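Local coordinates for kunitz-type serine protease inhibitor homolog calcicludine (Dendroaspis angusticeps, PDB 5YV7), which probably blocks L-type calcium channels, as a snake-venom toxin built on the Kunitz-type protease inhibitor scaffold, at residues I50-C53 against R54-L58. Residues are numbered along the deposited sequence; the frame is centred on the assembly and turned at random.
Sequences IGEC and RKKCL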
ATOM      1  N   ILE A  50      -7.090   1.015   5.653  1.00 41.03           N
ATOM      2  CA  ILE A  50      -7.646   1.268   4.333  1.00 41.58           C
ATOM      3  C   ILE A  50      -8.035   2.739   4.183  1.00 47.25           C
ATOM      4  O   ILE A  50      -7.937   3.308   3.086  1.00 45.69           O
ATOM      5  CB  ILE A  50      -8.829   0.326   4.053  1.00 44.31           C
ATOM      6  CG1 ILE A  50      -9.095   0.282   2.546  1.00 42.78           C
ATOM      7  CG2 ILE A  50     -10.065   0.758   4.838  1.00 41.23           C
ATOM      8  CD1 ILE A  50     -10.183  -0.679   2.123  1.00 41.14           C
ATOM      9  N   GLY A  51      -8.447   3.390   5.277  1.00 43.85           N
ATOM     10  CA  GLY A  51      -8.787   4.801   5.196  1.00 42.65           C
ATOM     11  C   GLY A  51      -7.600   5.669   4.819  1.00 47.77           C
ATOM     12  O   GLY A  51      -7.713   6.562   3.969  1.00 47.10           O
ATOM     13  N   GLU A  52      -6.449   5.427   5.450  1.00 43.76           N
ATOM     14  CA  GLU A  52      -5.255   6.181   5.101  1.00 45.26           C
ATOM     15  C   GLU A  52      -4.883   5.956   3.643  1.00 44.84           C
ATOM     16  O   GLU A  52      -4.484   6.896   2.946  1.00 44.57           O
ATOM     17  CB  GLU A  52      -4.099   5.799   6.024  1.00 44.40           C
ATOM     18  CG  GLU A  52      -2.827   6.586   5.780  1.00 43.91           C
ATOM     19  CD  GLU A  52      -1.559   5.867   6.255  1.00 56.03           C
ATOM     20  OE1 GLU A  52      -0.462   6.289   5.823  1.00 60.74           O
ATOM     21  OE2 GLU A  52      -1.642   4.900   7.058  1.00 54.14           O
ATOM     22  N   CYS A  53      -5.043   4.721   3.153  1.00 42.69           N
ATOM     23  CA  CYS A  53      -4.787   4.446   1.742  1.00 43.07           C
ATOM     24  C   CYS A  53      -5.741   5.236   0.841  1.00 44.37           C
ATOM     25  O   CYS A  53      -5.319   5.847  -0.149  1.00 42.87           O
ATOM     26  CB  CYS A  53      -4.898   2.947   1.470  1.00 38.44           C
ATOM     27  SG  CYS A  53      -4.694   2.493  -0.277  1.00 39.38           S
ATOM     28  N   ARG A  54      -7.032   5.245   1.172  1.00 43.36           N
ATOM     29  CA  ARG A  54      -7.991   5.966   0.343  1.00 42.39           C
ATOM     30  C   ARG A  54      -7.748   7.464   0.394  1.00 42.40           C
ATOM     31  O   ARG A  54      -7.913   8.160  -0.613  1.00 43.62           O
ATOM     32  CB  ARG A  54      -9.414   5.641   0.780  1.00 42.10           C
ATOM     33  CG  ARG A  54      -9.853   4.282   0.318  1.00 44.84           C
ATOM     34  CD  ARG A  54     -10.960   3.763   1.170  1.00 41.95           C
ATOM     35  NE  ARG A  54     -11.608   2.632   0.533  1.00 42.31           N
ATOM     36  CZ  ARG A  54     -12.472   1.833   1.151  1.00 44.06           C
ATOM     37  NH1 ARG A  54     -12.789   2.042   2.424  1.00 45.03           N
ATOM     38  NH2 ARG A  54     -13.022   0.827   0.495  1.00 47.39           N
ATOM     39  N   LYS A  55      -7.351   7.976   1.557  1.00 43.03           N
ATOM     40  CA  LYS A  55      -7.082   9.400   1.676  1.00 43.73           C
ATOM     41  C   LYS A  55      -5.933   9.807   0.765  1.00 43.94           C
ATOM     42  O   LYS A  55      -6.047  10.765  -0.008  1.00 43.72           O
ATOM     43  CB  LYS A  55      -6.778   9.757   3.130  1.00 45.46           C
ATOM     44  CG  LYS A  55      -6.386  11.212   3.339  1.00 45.84           C
ATOM     45  CD  LYS A  55      -6.575  11.627   4.790  1.00 51.98           C
ATOM     46  CE  LYS A  55      -5.319  12.259   5.361  1.00 59.48           C
ATOM     47  NZ  LYS A  55      -5.629  13.313   6.370  1.00 68.08           N
ATOM     48  N   LYS A  56      -4.829   9.060   0.813  1.00 41.98           N
ATOM     49  CA  LYS A  56      -3.633   9.467   0.090  1.00 41.28           C
ATOM     50  C   LYS A  56      -3.712   9.111  -1.389  1.00 40.54           C
ATOM     51  O   LYS A  56      -3.326   9.915  -2.239  1.00 42.34           O
ATOM     52  CB  LYS A  56      -2.394   8.835   0.733  1.00 43.46           C
ATOM     53  CG  LYS A  56      -2.110   9.363   2.136  1.00 44.42           C
ATOM     54  CD  LYS A  56      -0.671   9.138   2.553  1.00 56.40           C
ATOM     55  CE  LYS A  56      -0.537   8.939   4.065  1.00 62.80           C
ATOM     56  NZ  LYS A  56       0.805   8.390   4.443  1.00 61.20           N
ATOM     57  N   CYS A  57      -4.216   7.928  -1.722  1.00 41.48           N
ATOM     58  CA  CYS A  57      -4.156   7.452  -3.098  1.00 39.37           C
ATOM     59  C   CYS A  57      -5.380   7.838  -3.916  1.00 43.27           C
ATOM     60  O   CYS A  57      -5.269   7.991  -5.140  1.00 38.45           O
ATOM     61  CB  CYS A  57      -3.980   5.930  -3.118  1.00 36.05           C
ATOM     62  SG  CYS A  57      -2.427   5.420  -2.361  1.00 42.11           S
ATOM     63  N   LEU A  58      -6.547   7.981  -3.284  1.00 40.13           N
ATOM     64  CA  LEU A  58      -7.727   8.423  -4.004  1.00 42.86           C
ATOM     65  C   LEU A  58      -8.056   9.890  -3.758  1.00 42.54           C
ATOM     66  O   LEU A  58      -8.809  10.478  -4.538  1.00 38.87           O
ATOM     67  CB  LEU A  58      -8.934   7.550  -3.632  1.00 40.27           C
ATOM     68  CG  LEU A  58      -8.841   6.106  -4.133  1.00 38.25           C
ATOM     69  CD1 LEU A  58      -9.992   5.257  -3.603  1.00 37.60           C
ATOM     70  CD2 LEU A  58      -8.809   6.063  -5.640  1.00 35.35           C
TER
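Arg54 reaches back along the helix and lays its guanidinium under the side chain of Ile50, one turn earlier. CB and CG of Arg54 first pass the carbonyl oxygen of Ile50; CG lies 3.5 Å from Ile50 O. CD is the next to run beside that oxygen. NE then comes up to Ile50 CG1 and CD1. At the tip, Ile50 CD1 sits over the centre of one guanidinium face, 3.5 Å from CZ of Arg54. Ile50 CG2 adds a looser touch to NH1 of Arg54. The arginine chain is extended from CG to NE, and this carries the flat group out to the methyl. On the far side of the helix, Glu52 and Lys56 run side by side and point the same way. They close a salt bridge, with Lys56 NZ 2.8 Å from Glu52 OE1. The oxygen uses its anti lone pair, away from OE2. OE2 makes a weak hydrogen bond to the backbone N of Gln48. Helix 50-58 is the C-terminal helix of the Kunitz fold, and two of its cysteines tie it to the rest of the chain. Cys53 is bonded to Cys32 on strand 31-37, and Cys57 to Cys7 near the N-terminus. Their sulfurs lie 4.2 Å apart, Cys53 SG to Cys57 SG, on the buried side, where Phe25 and Phe47 pack against both residues. The two side chains are rotated differently (Cys53 chi1 177°, Cys57 chi1 -63°), and each sulfur leads off to its own disulfide. Four backbone hydrogen bonds run from 54-57 back to 50-53. Among them, Arg54 N lies 2.9 Å from Ile50 O and Cys57 N 2.8 Å from Cys53 O.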